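Local coordinates for LP1413 - SCCmec type IV-encoded DNA binding protein (Staphylococcus aureus, PDB 6BTC) that binds single-stranded DNA and is encoded by a staphylococcal cassette chromosome element, SCCmec type IV, at residues T27-E32 against G69-S74; R52-I57 against L75-I80. One frame throughout, in Å; residues are numbered along the deposited sequence.

Contact 1: residues T27-E32 against G69-S74; sequences TFTYGE and GTKNGS
Glu32 divides its carboxylate between two tasks: one oxygen caps its own helix while the other holds Lys71 on the β-hairpin. The salt bridge runs from Lys71 NZ to Glu32 OE2 (2.9 Å), using the syn lone pair of OE2, the one that faces OE1. Glu32 OE1 turns back to accept from Thr29 N at 3.2 Å, this N-H arriving from above the carboxylate plane, 65° out of it. In return Thr29 OG1 accepts from Glu32 N, also 3.2 Å. Together the two bonds make a capping box at the start of helix 30-34, with Thr29 as N-cap. Threonine suits the place doubly. Its chi1 of 72° swings OG1 back over the helix start, whereas CG2 packs on Lys71 CB at 4.1 Å. Lys71 is extended throughout, which carries its amine the full length of the chain to the acid, and the two side chains cross at about a right angle. A water donates to Thr27 O and to Glu32 OE1 (2.8 Å) and accepts a weak bond from Lys71 NZ. Beyond Lys71 the hairpin reverses in a type I' turn, where Asn72 and Gly73 tolerate the positive phi values; Ser74 then meets Thr29, CB to CB at 4.4 Å. The order of helices and strands is that of a winged helix, in which this hairpin would be the wing. Because the same carboxylate serves cap and wing, the lysine's charge would be expected to stabilise the ionised form of Glu32, and the capping bond to hold the acid where Lys71 can meet it.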
ATOM      1  N   THR A  27     -10.311  -0.995   6.997  1.00 24.76           N
ATOM      2  CA  THR A  27      -9.214  -0.054   7.178  1.00 26.55           C
ATOM      3  C   THR A  27      -7.890  -0.798   7.303  1.00 28.89           C
ATOM      4  O   THR A  27      -7.843  -1.945   7.745  1.00 32.22           O
ATOM      5  CB  THR A  27      -9.424   0.825   8.415  1.00 26.67           C
ATOM      6  OG1 THR A  27      -9.298   0.047   9.612  1.00 31.07           O
ATOM      7  CG2 THR A  27     -10.787   1.485   8.382  1.00 28.91           C
ATOM      8  N   PHE A  28      -6.807  -0.138   6.895  1.00 27.44           N
ATOM      9  CA  PHE A  28      -5.490  -0.760   6.927  1.00 29.26           C
ATOM     10  C   PHE A  28      -4.407   0.310   6.833  1.00 33.52           C
ATOM     11  O   PHE A  28      -4.644   1.428   6.356  1.00 29.94           O
ATOM     12  CB  PHE A  28      -5.329  -1.772   5.796  1.00 28.61           C
ATOM     13  CG  PHE A  28      -5.404  -1.162   4.422  1.00 34.13           C
ATOM     14  CD1 PHE A  28      -6.627  -0.971   3.807  1.00 29.30           C
ATOM     15  CD2 PHE A  28      -4.254  -0.774   3.754  1.00 31.79           C
ATOM     16  CE1 PHE A  28      -6.714  -0.409   2.548  1.00 29.54           C
ATOM     17  CE2 PHE A  28      -4.329  -0.205   2.497  1.00 35.05           C
ATOM     18  CZ  PHE A  28      -5.559  -0.022   1.891  1.00 32.67           C
ATOM     19  N   THR A  29      -3.220  -0.055   7.307  1.00 28.65           N
ATOM     20  CA  THR A  29      -1.995   0.720   7.144  1.00 32.14           C
ATOM     21  C   THR A  29      -1.008  -0.027   6.257  1.00 32.67           C
ATOM     22  O   THR A  29      -1.144  -1.227   5.982  1.00 31.55           O
ATOM     23  CB  THR A  29      -1.313   0.996   8.482  1.00 35.37           C
ATOM     24  OG1 THR A  29      -0.737  -0.222   8.977  1.00 36.03           O
ATOM     25  CG2 THR A  29      -2.289   1.553   9.491  1.00 30.91           C
ATOM     26  N   TYR A  30       0.014   0.705   5.818  1.00 33.01           N
ATOM     27  CA  TYR A  30       1.073   0.090   5.026  1.00 33.15           C
ATOM     28  C   TYR A  30       1.759  -1.032   5.802  1.00 32.59           C
ATOM     29  O   TYR A  30       2.033  -2.103   5.246  1.00 32.55           O
ATOM     30  CB  TYR A  30       2.098   1.144   4.609  1.00 35.43           C
ATOM     31  CG  TYR A  30       3.354   0.539   4.040  1.00 29.42           C
ATOM     32  CD1 TYR A  30       3.348  -0.042   2.784  1.00 31.55           C
ATOM     33  CD2 TYR A  30       4.538   0.527   4.768  1.00 31.92           C
ATOM     34  CE1 TYR A  30       4.483  -0.604   2.253  1.00 29.83           C
ATOM     35  CE2 TYR A  30       5.688  -0.036   4.247  1.00 33.36           C
ATOM     36  CZ  TYR A  30       5.651  -0.600   2.991  1.00 33.47           C
ATOM     37  OH  TYR A  30       6.776  -1.165   2.459  1.00 36.76           O
ATOM     38  N   GLY A  31       2.059  -0.798   7.083  1.00 29.50           N
ATOM     39  CA  GLY A  31       2.764  -1.791   7.870  1.00 36.35           C
ATOM     40  C   GLY A  31       1.971  -3.065   8.078  1.00 42.51           C
ATOM     41  O   GLY A  31       2.548  -4.149   8.168  1.00 42.42           O
ATOM     42  N   GLU A  32       0.643  -2.960   8.160  1.00 36.52           N
ATOM     43  CA  GLU A  32      -0.172  -4.164   8.274  1.00 31.87           C
ATOM     44  C   GLU A  32      -0.064  -5.014   7.019  1.00 39.60           C
ATOM     45  O   GLU A  32       0.031  -6.244   7.101  1.00 38.43           O
ATOM     46  CB  GLU A  32      -1.621  -3.788   8.559  1.00 34.03           C
ATOM     47  CG  GLU A  32      -1.809  -3.260   9.971  1.00 32.34           C
ATOM     48  CD  GLU A  32      -3.175  -2.658  10.202  1.00 36.21           C
ATOM     49  OE1 GLU A  32      -3.962  -2.555   9.230  1.00 34.98           O
ATOM     50  OE2 GLU A  32      -3.455  -2.289  11.362  1.00 32.51           O
ATOM     51  N   GLY A  69      -7.790   8.687   8.611  1.00 31.87           N
ATOM     52  CA  GLY A  69      -7.233   9.047   9.905  1.00 28.22           C
ATOM     53  C   GLY A  69      -5.815   8.516  10.030  1.00 29.30           C
ATOM     54  O   GLY A  69      -5.110   8.358   9.037  1.00 31.35           O
ATOM     55  N   THR A  70      -5.427   8.234  11.264  1.00 32.28           N
ATOM     56  CA  THR A  70      -4.122   7.658  11.534  1.00 35.32           C
ATOM     57  C   THR A  70      -4.280   6.520  12.529  1.00 34.12           C
ATOM     58  O   THR A  70      -5.257   6.457  13.281  1.00 31.29           O
ATOM     59  CB  THR A  70      -3.141   8.689  12.102  1.00 37.23           C
ATOM     60  OG1 THR A  70      -3.613   9.115  13.383  1.00 40.52           O
ATOM     61  CG2 THR A  70      -3.023   9.894  11.183  1.00 37.58           C
ATOM     62  N   LYS A  71      -3.283   5.636  12.545  1.00 36.25           N
ATOM     63  CA  LYS A  71      -3.258   4.499  13.459  1.00 35.29           C
ATOM     64  C   LYS A  71      -1.807   4.181  13.774  1.00 36.94           C
ATOM     65  O   LYS A  71      -1.044   3.832  12.870  1.00 34.29           O
ATOM     66  CB  LYS A  71      -3.949   3.290  12.836  1.00 29.83           C
ATOM     67  CG  LYS A  71      -4.145   2.108  13.756  1.00 30.02           C
ATOM     68  CD  LYS A  71      -4.707   0.925  12.968  1.00 36.12           C
ATOM     69  CE  LYS A  71      -5.015  -0.262  13.864  1.00 40.16           C
ATOM     70  NZ  LYS A  71      -5.578  -1.404  13.078  1.00 38.62           N
ATOM     71  N   ASN A  72      -1.426   4.306  15.043  1.00 38.56           N
ATOM     72  CA  ASN A  72      -0.051   4.045  15.461  1.00 45.36           C
ATOM     73  C   ASN A  72       0.930   4.922  14.682  1.00 43.39           C
ATOM     74  O   ASN A  72       1.958   4.457  14.185  1.00 48.45           O
ATOM     75  CB  ASN A  72       0.287   2.563  15.293  1.00 48.91           C
ATOM     76  CG  ASN A  72      -0.619   1.665  16.110  1.00 49.09           C
ATOM     77  OD1 ASN A  72      -0.974   1.993  17.242  1.00 48.72           O
ATOM     78  ND2 ASN A  72      -1.001   0.523  15.536  1.00 44.87           N
ATOM     79  N   GLY A  73       0.594   6.204  14.558  1.00 44.25           N
ATOM     80  CA  GLY A  73       1.454   7.154  13.885  1.00 39.48           C
ATOM     81  C   GLY A  73       1.544   7.002  12.384  1.00 44.15           C
ATOM     82  O   GLY A  73       2.280   7.765  11.747  1.00 53.56           O
ATOM     83  N   SER A  74       0.838   6.047  11.793  1.00 41.37           N
ATOM     84  CA  SER A  74       0.821   5.875  10.350  1.00 41.29           C
ATOM     85  C   SER A  74      -0.514   6.344   9.795  1.00 36.19           C
ATOM     86  O   SER A  74      -1.498   6.491  10.525  1.00 35.89           O
ATOM     87  CB  SER A  74       1.058   4.410   9.967  1.00 44.25           C
ATOM     88  OG  SER A  74       2.354   3.992  10.342  1.00 55.93           O
TER
HETATM   89  O   HOH W   1      -6.545  -2.404  10.337  1.00 35.43           O

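Contact 2: residues R52-I57 against L75-I80; sequences RFAYWI and LLYQKI
Tyr77 reaches from strand 74-79 across to helix 43-59, passing Ile57 and ending at Ala54. CB points toward the helix, and CG, anti to the carbonyl carbon and beside the backbone N, directs the ring at the helix. CG lies 4.1 Å from Ile57 CD1, and CD1 of the tyrosine is closer still to that methyl. Ile57 CD1 sits over one face of the ring, offset toward its rim, as a CH-π contact, 4.0 Å from the centroid and 21° off the normal. Further along, Tyr77 CE1 touches Ile57 CG2 at 3.5 Å; the branched isoleucine thus offers two carbons to one ring. In the winged-helix topology, helix 43-59 takes the place of the third helix, often the recognition helix in DNA-binding relatives, and here it packs on a wing strand; the axes of segments 52-57 and 75-79 approach to 11.6 Å, inclined at 47°. Across the ring's long axis, Tyr77 CE2 meets Phe53 CE2 at 3.9 Å. The two rings form an offset edge-to-face pair, planes at 81°, with the edge of Phe53 toward the face of Tyr77; Phe53 also packs on Ile15 and Ile16 of helix 6-21. Finally, Tyr77 OH comes to rest 3.7 Å from Ala54 CA, where the small alanine lets the hydroxyl end lie against the helix backbone.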
ATOM      1  N   ARG A  52       6.757   5.051  -1.835  1.00 35.86           N
ATOM      2  CA  ARG A  52       6.201   4.925  -3.176  1.00 36.03           C
ATOM      3  C   ARG A  52       4.730   4.519  -3.119  1.00 37.75           C
ATOM      4  O   ARG A  52       3.950   4.861  -4.018  1.00 32.60           O
ATOM      5  CB  ARG A  52       7.009   3.921  -3.995  1.00 35.80           C
ATOM      6  CG  ARG A  52       6.502   3.764  -5.426  1.00 29.27           C
ATOM      7  CD  ARG A  52       7.169   2.629  -6.167  1.00 29.61           C
ATOM      8  NE  ARG A  52       6.598   2.502  -7.499  1.00 33.09           N
ATOM      9  CZ  ARG A  52       6.896   1.537  -8.359  1.00 38.30           C
ATOM     10  NH1 ARG A  52       7.778   0.599  -8.032  1.00 38.51           N
ATOM     11  NH2 ARG A  52       6.317   1.518  -9.555  1.00 35.26           N
ATOM     12  N   PHE A  53       4.332   3.800  -2.066  1.00 38.94           N
ATOM     13  CA  PHE A  53       2.943   3.383  -1.910  1.00 38.20           C
ATOM     14  C   PHE A  53       2.079   4.542  -1.443  1.00 32.11           C
ATOM     15  O   PHE A  53       0.997   4.772  -1.985  1.00 34.39           O
ATOM     16  CB  PHE A  53       2.850   2.225  -0.916  1.00 34.19           C
ATOM     17  CG  PHE A  53       1.445   1.850  -0.549  1.00 24.73           C
ATOM     18  CD1 PHE A  53       0.645   1.148  -1.430  1.00 26.57           C
ATOM     19  CD2 PHE A  53       0.934   2.189   0.690  1.00 33.38           C
ATOM     20  CE1 PHE A  53      -0.640   0.793  -1.082  1.00 28.48           C
ATOM     21  CE2 PHE A  53      -0.348   1.847   1.039  1.00 31.45           C
ATOM     22  CZ  PHE A  53      -1.133   1.144   0.150  1.00 25.34           C
ATOM     23  N   ALA A  54       2.561   5.282  -0.451  1.00 29.83           N
ATOM     24  CA  ALA A  54       1.811   6.400   0.092  1.00 32.60           C
ATOM     25  C   ALA A  54       1.500   7.450  -0.968  1.00 41.64           C
ATOM     26  O   ALA A  54       0.484   8.146  -0.863  1.00 42.49           O
ATOM     27  CB  ALA A  54       2.593   7.024   1.242  1.00 32.30           C
ATOM     28  N   TYR A  55       2.347   7.578  -1.995  1.00 39.61           N
ATOM     29  CA  TYR A  55       2.136   8.587  -3.023  1.00 37.27           C
ATOM     30  C   TYR A  55       1.371   8.032  -4.214  1.00 39.53           C
ATOM     31  O   TYR A  55       0.597   8.764  -4.848  1.00 37.95           O
ATOM     32  CB  TYR A  55       3.491   9.193  -3.444  1.00 40.40           C
ATOM     33  CG  TYR A  55       3.962  10.246  -2.445  1.00 38.67           C
ATOM     34  CD1 TYR A  55       4.529   9.881  -1.234  1.00 40.41           C
ATOM     35  CD2 TYR A  55       3.780  11.601  -2.692  1.00 41.17           C
ATOM     36  CE1 TYR A  55       4.917  10.829  -0.306  1.00 39.05           C
ATOM     37  CE2 TYR A  55       4.168  12.562  -1.765  1.00 36.91           C
ATOM     38  CZ  TYR A  55       4.732  12.171  -0.575  1.00 41.69           C
ATOM     39  OH  TYR A  55       5.126  13.116   0.354  1.00 44.82           O
ATOM     40  N   TRP A  56       1.540   6.746  -4.507  1.00 30.88           N
ATOM     41  CA  TRP A  56       0.682   6.087  -5.483  1.00 35.46           C
ATOM     42  C   TRP A  56      -0.781   6.227  -5.096  1.00 38.24           C
ATOM     43  O   TRP A  56      -1.636   6.562  -5.924  1.00 34.65           O
ATOM     44  CB  TRP A  56       1.055   4.614  -5.569  1.00 34.88           C
ATOM     45  CG  TRP A  56       0.102   3.795  -6.340  1.00 31.10           C
ATOM     46  CD1 TRP A  56      -0.012   3.731  -7.694  1.00 35.86           C
ATOM     47  CD2 TRP A  56      -0.882   2.901  -5.809  1.00 30.75           C
ATOM     48  NE1 TRP A  56      -1.007   2.852  -8.044  1.00 35.32           N
ATOM     49  CE2 TRP A  56      -1.554   2.327  -6.901  1.00 31.48           C
ATOM     50  CE3 TRP A  56      -1.254   2.527  -4.515  1.00 31.28           C
ATOM     51  CZ2 TRP A  56      -2.576   1.394  -6.740  1.00 30.68           C
ATOM     52  CZ3 TRP A  56      -2.263   1.603  -4.360  1.00 29.19           C
ATOM     53  CH2 TRP A  56      -2.915   1.052  -5.462  1.00 30.72           C
ATOM     54  N   ILE A  57      -1.078   5.982  -3.826  1.00 34.22           N
ATOM     55  CA  ILE A  57      -2.456   5.890  -3.376  1.00 38.35           C
ATOM     56  C   ILE A  57      -3.059   7.279  -3.263  1.00 40.62           C
ATOM     57  O   ILE A  57      -4.258   7.464  -3.489  1.00 39.22           O
ATOM     58  CB  ILE A  57      -2.487   5.111  -2.043  1.00 36.41           C
ATOM     59  CG1 ILE A  57      -3.866   4.508  -1.770  1.00 41.06           C
ATOM     60  CG2 ILE A  57      -2.037   5.985  -0.895  1.00 37.57           C
ATOM     61  CD1 ILE A  57      -3.857   3.476  -0.630  1.00 36.93           C
ATOM     62  N   LEU A  75      -0.535   6.590   8.491  1.00 33.32           N
ATOM     63  CA  LEU A  75      -1.788   6.904   7.825  1.00 39.20           C
ATOM     64  C   LEU A  75      -2.695   5.679   7.823  1.00 38.24           C
ATOM     65  O   LEU A  75      -2.248   4.554   7.571  1.00 33.34           O
ATOM     66  CB  LEU A  75      -1.531   7.369   6.394  1.00 38.71           C
ATOM     67  CG  LEU A  75      -0.888   8.752   6.220  1.00 40.65           C
ATOM     68  CD1 LEU A  75      -0.646   9.006   4.748  1.00 47.97           C
ATOM     69  CD2 LEU A  75      -1.749   9.854   6.803  1.00 40.82           C
ATOM     70  N   LEU A  76      -3.973   5.904   8.121  1.00 31.80           N
ATOM     71  CA  LEU A  76      -4.994   4.864   8.058  1.00 28.29           C
ATOM     72  C   LEU A  76      -5.785   5.011   6.761  1.00 27.90           C
ATOM     73  O   LEU A  76      -6.403   6.054   6.519  1.00 28.26           O
ATOM     74  CB  LEU A  76      -5.927   4.943   9.263  1.00 24.68           C
ATOM     75  CG  LEU A  76      -6.912   3.776   9.413  1.00 26.91           C
ATOM     76  CD1 LEU A  76      -6.186   2.429   9.565  1.00 31.56           C
ATOM     77  CD2 LEU A  76      -7.811   4.008  10.605  1.00 26.89           C
ATOM     78  N   TYR A  77      -5.759   3.975   5.937  1.00 25.11           N
ATOM     79  CA  TYR A  77      -6.517   3.939   4.699  1.00 26.18           C
ATOM     80  C   TYR A  77      -7.787   3.107   4.865  1.00 29.74           C
ATOM     81  O   TYR A  77      -7.939   2.333   5.814  1.00 25.11           O
ATOM     82  CB  TYR A  77      -5.675   3.361   3.561  1.00 30.12           C
ATOM     83  CG  TYR A  77      -4.361   4.081   3.344  1.00 36.70           C
ATOM     84  CD1 TYR A  77      -4.307   5.277   2.640  1.00 35.37           C
ATOM     85  CD2 TYR A  77      -3.172   3.554   3.833  1.00 36.37           C
ATOM     86  CE1 TYR A  77      -3.111   5.929   2.436  1.00 39.32           C
ATOM     87  CE2 TYR A  77      -1.969   4.203   3.635  1.00 37.17           C
ATOM     88  CZ  TYR A  77      -1.945   5.387   2.938  1.00 44.35           C
ATOM     89  OH  TYR A  77      -0.749   6.034   2.741  1.00 48.39           O
ATOM     90  N   GLN A  78      -8.707   3.288   3.920  1.00 25.66           N
ATOM     91  CA  GLN A  78      -9.919   2.492   3.852  1.00 25.51           C
ATOM     92  C   GLN A  78     -10.188   2.137   2.405  1.00 24.57           C
ATOM     93  O   GLN A  78     -10.143   3.010   1.533  1.00 27.13           O
ATOM     94  CB  GLN A  78     -11.121   3.240   4.435  1.00 28.21           C
ATOM     95  CG  GLN A  78     -12.418   2.451   4.337  1.00 26.92           C
ATOM     96  CD  GLN A  78     -13.568   3.142   5.033  1.00 24.17           C
ATOM     97  OE1 GLN A  78     -13.784   4.343   4.875  1.00 27.44           O
ATOM     98  NE2 GLN A  78     -14.305   2.387   5.823  1.00 24.97           N
ATOM     99  N   LYS A  79     -10.400   0.848   2.153  1.00 23.21           N
ATOM    100  CA  LYS A  79     -10.925   0.389   0.878  1.00 25.03           C
ATOM    101  C   LYS A  79     -12.395   0.793   0.761  1.00 31.66           C
ATOM    102  O   LYS A  79     -13.194   0.535   1.666  1.00 28.38           O
ATOM    103  CB  LYS A  79     -10.769  -1.122   0.780  1.00 23.48           C
ATOM    104  CG  LYS A  79     -11.328  -1.769  -0.466  1.00 27.79           C
ATOM    105  CD  LYS A  79     -10.364  -1.686  -1.621  1.00 27.03           C
ATOM    106  CE  LYS A  79     -10.990  -2.232  -2.873  1.00 24.26           C
ATOM    107  NZ  LYS A  79     -11.288  -3.678  -2.753  1.00 32.35           N
ATOM    108  N   ILE A  80     -12.752   1.439  -0.345  1.00 28.55           N
ATOM    109  CA  ILE A  80     -14.105   1.936  -0.541  1.00 31.46           C
ATOM    110  C   ILE A  80     -14.689   1.268  -1.771  1.00 33.23           C
ATOM    111  O   ILE A  80     -14.003   0.590  -2.533  1.00 31.96           O
ATOM    112  CB  ILE A  80     -14.169   3.470  -0.669  1.00 30.58           C
ATOM    113  CG1 ILE A  80     -13.448   3.942  -1.935  1.00 31.65           C
ATOM    114  CG2 ILE A  80     -13.550   4.122   0.560  1.00 29.80           C
ATOM    115  CD1 ILE A  80     -13.645   5.421  -2.228  1.00 32.06           C
TER

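From the N terminus the chain runs through helix 6-21 to strand 27-28 and helix 30-34, the first side of contact 1. Helix 43-59 then supplies residues 52-57, the first side of contact 2, before the hairpin begins. Contact 1 closes its loop of 36 residues at the hairpin turn, and contact 2 its shorter loop of 17 just beyond; because contact 1 opens first and also closes first, with 52-57 inside its loop and 75-80 beyond it, the two cross rather than nest. They meet through the sheet in which 74-79 is the middle strand: Phe28 O to Tyr77 N, 2.8 Å, and Gly69 O to Leu76 N, 2.9 Å, are probable hydrogen bonds. One contact thus ties helix 30-34 to the wing, the other helix 43-59.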